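Kinectin 1 (Kinesin receptor) (Legionella pneumophila, PDB 4MU6) is a Legionella pneumophila effector (LegC3) of unknown molecular function, represented here by its elongated, mainly helical N-terminal domain with coiled-coil character. Local coordinates at residues P109-I112 with S113-Q116; K246-S249 with D250-E254; D80-Q83 with K84-D87. One frame throughout, in Å; residues are numbered along the deposited sequence.

How the contacts relate
All three contacts are short runs, about two turns long, of single helices in one extended domain, and all lie mainly at its surface, each with one buried residue. Contact 1 (109-116) sits on helix 108-127, contact 3 (80-87) on the preceding helix 43-105, and both turn side chains to helix 158-217. Contact 2 (246-254) belongs to helix 227-273, on the opposite side of the chain's centre from contact 1, with centres about 88 Å apart; it packs against helix 43-105. The backbone bonding is the same in each, but the chemistry differs: contact 1 lays glutamine chains against aliphatic groups, contact 2 joins a cysteine to an isoleucine, and contact 3 directs carboxylates to arginines.

Contact 1. Residues P109-I112 with S113-Q116; sequences PTQI and SEQQ
The contact covers two turns near the start of helix 108-127, which runs alongside helix 158-217 in the coiled-coil-like N-terminal domain; its facing side chains are I112 with Q116 and T110 with E114, each pair four residues apart. Four successive i to i+4 bonds carry the backbone: S113 N to P109 O, E114 N to T110 O, Q115 N to Q111 O and Q116 N to I112 O. The shortest is Q115 N to Q111 O at 2.8 Å, with an N-H...O angle of 170°.

I112, the buried residue here, and Q116 lie side by side and point the same way. The extended Q116 chain brings its amide against the I112 methyl: Q116 CD is 3.6 Å from I112 CG2, and Q116 NE2 is 3.7 Å from the same carbon. This is van der Waals contact that covers an aliphatic branch with the amide group.

T110 and E114 cross at a slant, with T110 CG2 4.0 Å from E114 CD. Q115 bends at chi2 (-58°), and its OE1 accepts a hydrogen bond from R169 of helix 158-217. On that same helix Q111 touches L176, while Q115 and Q116 both touch I173. Near the foot of the Q115 side chain, CG rests 3.3 Å from Q111 O.

Contact 2. Residues K246-S249 with D250-E254; sequences KKCS and DLIQE
C248 and I252 meet one turn apart on helix 227-273, where the sulfur C248 SG lies 3.7 Å from the terminal methyl I252 CD1. The cysteine holds SG anti to its own nitrogen (chi1 -178°), while I252 CG1 stands beside its backbone N and reaches back along the helix, which also places I252 CD1 3.3 Å from C248 O.

That carbonyl is satisfied by the backbone: I252 N donates to C248 O at 3.0 Å. The same i to i+4 pattern pairs D250 N with K246 O, L251 N with K247 O and Q253 N with S249 O, and E254 N continues it to D250 O. Of the four bonds between 246-249 and 250-254, D250 N to K246 O is the shortest at 2.9 Å. The D250 carboxylate carbon CG also lies near this acceptor, 3.5 Å from K246 O. L251 CG lies 3.4 Å from K247 O.

The side of the helix carrying C248, L251 and I252 faces the rest of the domain: C248 touches R57 of helix 43-105, I252 reaches H46, T50 and L53 there, and L251 lies on L5 of the N-terminal loop and on I10 of helix 10-22.

Contact 3. Residues D80-Q83 with K84-D87; sequences DKIQ and KEQD
Between 80-83 and 84-87 the chain of helix 43-105 keeps its i to i+4 bonding, from D87 N to Q83 O at 2.9 Å up to E85 N to K81 O at 3.2 Å, the K84 N to D80 O bond being the most bent (N-H...O angle 141°). Q83 and D87 cross at a slant in van der Waals contact and share an outside partner. Q83 CG, anti to its nitrogen (chi1 179°), lies 3.8 Å from D87 OD2, and the amide and carboxylate planes are only 14° apart. Both ends converge on R204 of helix 158-217, which bonds Q83 OE1 and makes a salt bridge with D87 OD2; the latter oxygen also binds H200.

Around the helix, I82 touches two polar chains with separate branches: its CG2 is 3.6 Å from Q86 OE1, and its CD1 3.7 Å from E85 OE1. The buried D80 carboxylate is held by salt bridges to R207 and R211 and by a hydrogen bond from Q76, while K84 NZ pairs with D88. The arrangement is consistent with the coiled coil predicted for this part of helix 43-105, whose acidic D80 and D87 pair outside these two segments with arginines of helix 158-217.

Contact 1. Residues P109-I112 with S113-Q116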
# COMPACT_ATOMS: atom_id res chain seq x y z
N PRO A 109 -41.38 35.63 -5.77
CA PRO A 109 -41.73 37.06 -5.82
C PRO A 109 -43.04 37.34 -6.57
O PRO A 109 -43.80 38.21 -6.17
CB PRO A 109 -40.57 37.68 -6.58
CG PRO A 109 -39.43 36.78 -6.28
CD PRO A 109 -39.99 35.40 -6.20
N THR A 110 -43.29 36.60 -7.64
CA THR A 110 -44.57 36.71 -8.34
C THR A 110 -45.76 36.30 -7.45
O THR A 110 -46.76 37.02 -7.37
CB THR A 110 -44.56 35.90 -9.63
OG1 THR A 110 -43.62 36.49 -10.53
CG2 THR A 110 -45.94 35.87 -10.28
N GLN A 111 -45.63 35.16 -6.78
CA GLN A 111 -46.66 34.66 -5.89
C GLN A 111 -46.95 35.65 -4.78
O GLN A 111 -48.11 35.97 -4.50
CB GLN A 111 -46.24 33.32 -5.27
CG GLN A 111 -46.24 32.17 -6.25
CD GLN A 111 -45.50 30.95 -5.71
OE1 GLN A 111 -44.27 30.95 -5.55
NE2 GLN A 111 -46.26 29.90 -5.42
N ILE A 112 -45.89 36.13 -4.13
CA ILE A 112 -46.05 37.10 -3.06
C ILE A 112 -46.80 38.34 -3.55
O ILE A 112 -47.73 38.80 -2.90
CB ILE A 112 -44.70 37.49 -2.46
CG1 ILE A 112 -44.20 36.33 -1.60
CG2 ILE A 112 -44.83 38.77 -1.63
CD1 ILE A 112 -42.72 36.40 -1.26
N SER A 113 -46.41 38.85 -4.72
CA SER A 113 -47.07 40.00 -5.33
C SER A 113 -48.55 39.72 -5.57
O SER A 113 -49.41 40.52 -5.20
CB SER A 113 -46.38 40.36 -6.64
OG SER A 113 -47.24 41.07 -7.51
N GLU A 114 -48.84 38.56 -6.16
CA GLU A 114 -50.21 38.08 -6.39
C GLU A 114 -51.04 38.01 -5.11
O GLU A 114 -52.16 38.53 -5.05
CB GLU A 114 -50.18 36.70 -7.05
CG GLU A 114 -49.81 36.67 -8.52
CD GLU A 114 -49.66 35.25 -9.07
OE1 GLU A 114 -49.38 34.32 -8.27
OE2 GLU A 114 -49.83 35.04 -10.30
N GLN A 115 -50.50 37.36 -4.09
CA GLN A 115 -51.19 37.23 -2.81
C GLN A 115 -51.45 38.60 -2.20
O GLN A 115 -52.53 38.85 -1.63
CB GLN A 115 -50.38 36.38 -1.83
CG GLN A 115 -50.21 34.91 -2.24
CD GLN A 115 -51.52 34.18 -2.44
OE1 GLN A 115 -52.44 34.29 -1.62
NE2 GLN A 115 -51.62 33.43 -3.53
N GLN A 116 -50.45 39.48 -2.29
CA GLN A 116 -50.55 40.79 -1.67
C GLN A 116 -51.60 41.67 -2.34
O GLN A 116 -52.32 42.41 -1.68
CB GLN A 116 -49.19 41.48 -1.67
CG GLN A 116 -48.36 41.06 -0.48
CD GLN A 116 -46.94 41.53 -0.57
OE1 GLN A 116 -46.49 41.98 -1.63
NE2 GLN A 116 -46.21 41.44 0.54

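Contact 2. Residues K246-S249 with D250-E254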
# COMPACT_ATOMS: atom_id res chain seq x y z
N LYS A 246 15.86 -11.32 9.04
CA LYS A 246 16.23 -12.22 10.13
C LYS A 246 16.57 -13.59 9.59
O LYS A 246 17.57 -14.17 9.98
CB LYS A 246 15.12 -12.34 11.17
CG LYS A 246 14.85 -11.06 11.95
CD LYS A 246 15.94 -10.76 12.97
CE LYS A 246 15.57 -9.55 13.82
NZ LYS A 246 14.22 -9.71 14.44
N LYS A 247 15.70 -14.11 8.73
CA LYS A 247 15.85 -15.45 8.16
C LYS A 247 17.19 -15.60 7.45
O LYS A 247 17.86 -16.64 7.53
CB LYS A 247 14.69 -15.73 7.19
CG LYS A 247 14.70 -17.14 6.64
CD LYS A 247 13.47 -17.39 5.79
CE LYS A 247 13.33 -18.87 5.47
NZ LYS A 247 13.17 -19.73 6.68
N CYS A 248 17.58 -14.53 6.77
CA CYS A 248 18.86 -14.46 6.08
C CYS A 248 20.02 -14.44 7.08
O CYS A 248 21.03 -15.12 6.87
CB CYS A 248 18.91 -13.22 5.20
SG CYS A 248 20.44 -13.07 4.25
N SER A 249 19.89 -13.65 8.14
CA SER A 249 20.91 -13.65 9.19
C SER A 249 21.10 -15.04 9.82
O SER A 249 22.23 -15.43 10.14
CB SER A 249 20.60 -12.63 10.28
OG SER A 249 21.26 -11.41 9.99
N ASP A 250 20.01 -15.78 9.98
CA ASP A 250 20.08 -17.10 10.61
C ASP A 250 20.75 -18.12 9.69
O ASP A 250 21.51 -18.97 10.14
CB ASP A 250 18.68 -17.61 10.98
CG ASP A 250 18.07 -16.86 12.14
OD1 ASP A 250 18.80 -16.11 12.82
OD2 ASP A 250 16.86 -17.05 12.39
N LEU A 251 20.43 -18.03 8.40
CA LEU A 251 21.02 -18.90 7.39
C LEU A 251 22.53 -18.66 7.26
O LEU A 251 23.33 -19.59 7.10
CB LEU A 251 20.31 -18.70 6.06
CG LEU A 251 19.00 -19.47 5.92
CD1 LEU A 251 18.22 -19.05 4.68
CD2 LEU A 251 19.27 -20.98 5.91
N ILE A 252 22.92 -17.39 7.33
CA ILE A 252 24.33 -17.07 7.32
C ILE A 252 25.03 -17.65 8.55
O ILE A 252 26.10 -18.26 8.43
CB ILE A 252 24.56 -15.56 7.19
CG1 ILE A 252 24.11 -15.09 5.80
CG2 ILE A 252 26.04 -15.22 7.40
CD1 ILE A 252 23.79 -13.63 5.72
N GLN A 253 24.42 -17.49 9.72
CA GLN A 253 25.00 -18.04 10.93
C GLN A 253 25.10 -19.56 10.87
O GLN A 253 26.09 -20.13 11.30
CB GLN A 253 24.22 -17.60 12.17
CG GLN A 253 24.78 -18.15 13.48
CD GLN A 253 26.25 -17.82 13.67
OE1 GLN A 253 26.74 -16.79 13.19
NE2 GLN A 253 26.97 -18.70 14.36
N GLU A 254 24.08 -20.21 10.32
CA GLU A 254 24.10 -21.66 10.15
C GLU A 254 25.25 -22.12 9.24
O GLU A 254 26.04 -23.01 9.59
CB GLU A 254 22.78 -22.15 9.57
CG GLU A 254 22.36 -23.51 10.09
CD GLU A 254 20.89 -23.81 9.82
OE1 GLU A 254 20.08 -22.85 9.72
OE2 GLU A 254 20.54 -25.01 9.71

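Contact 3. Residues D80-Q83 with K84-D87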
# COMPACT_ATOMS: atom_id res chain seq x y z
N ASP A 80 -11.68 3.80 -5.48
CA ASP A 80 -11.82 5.02 -6.27
C ASP A 80 -12.93 4.92 -7.32
O ASP A 80 -13.59 5.92 -7.59
CB ASP A 80 -10.49 5.40 -6.93
CG ASP A 80 -9.51 5.98 -5.94
OD1 ASP A 80 -9.85 6.05 -4.75
OD2 ASP A 80 -8.39 6.36 -6.35
N LYS A 81 -13.14 3.74 -7.90
CA LYS A 81 -14.22 3.57 -8.87
C LYS A 81 -15.59 3.60 -8.19
O LYS A 81 -16.56 4.11 -8.76
CB LYS A 81 -14.05 2.31 -9.71
CG LYS A 81 -12.89 2.39 -10.72
CD LYS A 81 -12.63 1.02 -11.37
CE LYS A 81 -11.34 0.99 -12.19
NZ LYS A 81 -10.95 -0.42 -12.56
N ILE A 82 -15.66 3.06 -6.98
CA ILE A 82 -16.87 3.11 -6.18
C ILE A 82 -17.21 4.54 -5.78
O ILE A 82 -18.34 4.97 -5.93
CB ILE A 82 -16.75 2.25 -4.91
CG1 ILE A 82 -16.86 0.77 -5.27
CG2 ILE A 82 -17.83 2.62 -3.90
CD1 ILE A 82 -18.03 0.46 -6.19
N GLN A 83 -16.22 5.27 -5.27
CA GLN A 83 -16.46 6.64 -4.82
C GLN A 83 -16.84 7.54 -6.00
O GLN A 83 -17.58 8.51 -5.84
CB GLN A 83 -15.23 7.20 -4.10
CG GLN A 83 -15.39 8.63 -3.62
CD GLN A 83 -14.07 9.24 -3.16
OE1 GLN A 83 -13.19 9.57 -3.97
NE2 GLN A 83 -13.93 9.39 -1.85
N LYS A 84 -16.35 7.21 -7.19
CA LYS A 84 -16.68 7.97 -8.38
C LYS A 84 -18.13 7.80 -8.78
O LYS A 84 -18.79 8.77 -9.14
CB LYS A 84 -15.79 7.61 -9.56
CG LYS A 84 -15.82 8.65 -10.64
CD LYS A 84 -14.99 8.25 -11.85
CE LYS A 84 -15.00 9.36 -12.89
NZ LYS A 84 -16.36 9.96 -13.01
N GLU A 85 -18.63 6.58 -8.72
CA GLU A 85 -20.02 6.31 -9.08
C GLU A 85 -21.01 6.92 -8.10
O GLU A 85 -22.07 7.42 -8.49
CB GLU A 85 -20.27 4.81 -9.20
CG GLU A 85 -19.66 4.21 -10.44
CD GLU A 85 -19.14 2.81 -10.20
OE1 GLU A 85 -19.43 2.24 -9.13
OE2 GLU A 85 -18.42 2.28 -11.08
N GLN A 86 -20.66 6.86 -6.81
CA GLN A 86 -21.49 7.48 -5.79
C GLN A 86 -21.46 9.00 -5.89
O GLN A 86 -22.49 9.65 -5.78
CB GLN A 86 -21.07 7.00 -4.40
CG GLN A 86 -21.51 5.58 -4.13
CD GLN A 86 -20.77 4.93 -2.99
OE1 GLN A 86 -19.70 5.40 -2.56
NE2 GLN A 86 -21.32 3.82 -2.48
N ASP A 87 -20.28 9.57 -6.11
CA ASP A 87 -20.20 11.01 -6.33
C ASP A 87 -21.00 11.42 -7.56
O ASP A 87 -21.76 12.39 -7.51
CB ASP A 87 -18.76 11.50 -6.44
CG ASP A 87 -18.04 11.50 -5.11
OD1 ASP A 87 -18.68 11.19 -4.07
OD2 ASP A 87 -16.83 11.82 -5.10